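Thiamine-monophosphate kinase (Stenotrophomonas maltophilia, PDB 6XEP) probably catalyses the ATP-dependent phosphorylation of thiamine monophosphate to thiamine diphosphate, the active form of vitamin B1. Local coordinates at residues D226-L229 with A230-H234. Numbering follows the deposited sequence.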
# COMPACT_ATOMS: atom_id res chain seq x y z
N ASP A 226 9.91 3.44 -17.81
CA ASP A 226 10.40 4.80 -18.02
C ASP A 226 11.12 4.95 -19.36
O ASP A 226 11.89 5.90 -19.55
CB ASP A 226 11.35 5.21 -16.90
CG ASP A 226 10.65 5.35 -15.57
OD1 ASP A 226 9.52 5.86 -15.55
OD2 ASP A 226 11.25 4.95 -14.55
N GLY A 227 10.90 4.02 -20.26
CA GLY A 227 11.55 3.98 -21.56
C GLY A 227 12.73 3.04 -21.55
O GLY A 227 13.43 2.89 -20.55
N LEU A 228 12.96 2.41 -22.71
CA LEU A 228 14.01 1.40 -22.82
C LEU A 228 15.36 1.92 -22.32
O LEU A 228 16.04 1.25 -21.55
CB LEU A 228 14.14 0.93 -24.27
CG LEU A 228 15.29 -0.05 -24.52
CD1 LEU A 228 15.03 -1.38 -23.81
CD2 LEU A 228 15.50 -0.26 -26.01
N LEU A 229 15.75 3.13 -22.75
CA LEU A 229 17.08 3.62 -22.41
C LEU A 229 17.25 3.81 -20.90
O LEU A 229 18.29 3.46 -20.33
CB LEU A 229 17.36 4.93 -23.15
CG LEU A 229 17.38 4.76 -24.67
CD1 LEU A 229 17.83 6.06 -25.32
CD2 LEU A 229 18.28 3.61 -25.11
N ALA A 230 16.23 4.35 -20.24
CA ALA A 230 16.32 4.57 -18.80
C ALA A 230 16.40 3.24 -18.06
O ALA A 230 17.26 3.05 -17.19
CB ALA A 230 15.11 5.38 -18.31
N ASP A 231 15.54 2.28 -18.43
CA ASP A 231 15.46 1.03 -17.69
C ASP A 231 16.61 0.09 -18.03
O ASP A 231 17.20 -0.52 -17.13
CB ASP A 231 14.09 0.39 -17.94
CG ASP A 231 12.97 1.12 -17.20
OD1 ASP A 231 13.09 1.27 -15.96
OD2 ASP A 231 12.03 1.61 -17.85
N LEU A 232 16.98 -0.01 -19.31
CA LEU A 232 18.21 -0.75 -19.61
C LEU A 232 19.41 -0.09 -18.95
O LEU A 232 20.35 -0.78 -18.54
CB LEU A 232 18.41 -0.80 -21.13
CG LEU A 232 19.60 -1.56 -21.67
CD1 LEU A 232 19.61 -2.96 -21.08
CD2 LEU A 232 19.45 -1.59 -23.19
N GLY A 233 19.36 1.23 -18.80
CA GLY A 233 20.37 1.94 -18.04
C GLY A 233 20.58 1.41 -16.64
O GLY A 233 21.71 1.39 -16.14
N HIS A 234 19.50 0.99 -15.97
CA HIS A 234 19.65 0.37 -14.66
C HIS A 234 20.42 -0.95 -14.76
O HIS A 234 21.25 -1.25 -13.90
CB HIS A 234 18.29 0.12 -14.01
CG HIS A 234 17.47 1.35 -13.81
ND1 HIS A 234 18.03 2.55 -13.42
CD2 HIS A 234 16.14 1.58 -13.95
CE1 HIS A 234 17.07 3.46 -13.32
NE2 HIS A 234 15.92 2.90 -13.64
O HOH W 1 14.17 6.09 -21.53
O HOH W 2 13.17 3.47 -14.24
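The carboxylate of D231, in the first turn of helix 228-239, reaches back to the loop before the helix and takes the backbone N-H of D226. OD2 accepts it through its syn lone pair, at 2.8 Å from D226 N and with an N-H...O angle of 157°. D231 CG stands beside the residue's own backbone N (chi1 -73°), turning the carboxylate toward the N-terminal start of the helix, where G227 O and D226 N lie. The same OD2 accepts the backbone N-H of S225, so two amides grip one buried oxygen. The other, OD1, receives a water at 2.8 Å that lies in plane at the ring edge of H234, 2.9 Å from NE2. A second water bridges D226 O and A230 N, where the helix begins. G227 is the N-cap residue; its carbonyl accepts D231 N at 3.1 Å, and L228 O accepts L232 N at 2.7 Å. On the buried flank L228 CD1 lies 4.4 Å from L232 CB, and L232 packs on strands 242-245 and 312-315. The whole is a helix N-terminus in the PurM-like C-terminal domain, the D231 carboxylate holding the backbone of S225 and D226, predicted to bind ATP and magnesium respectively.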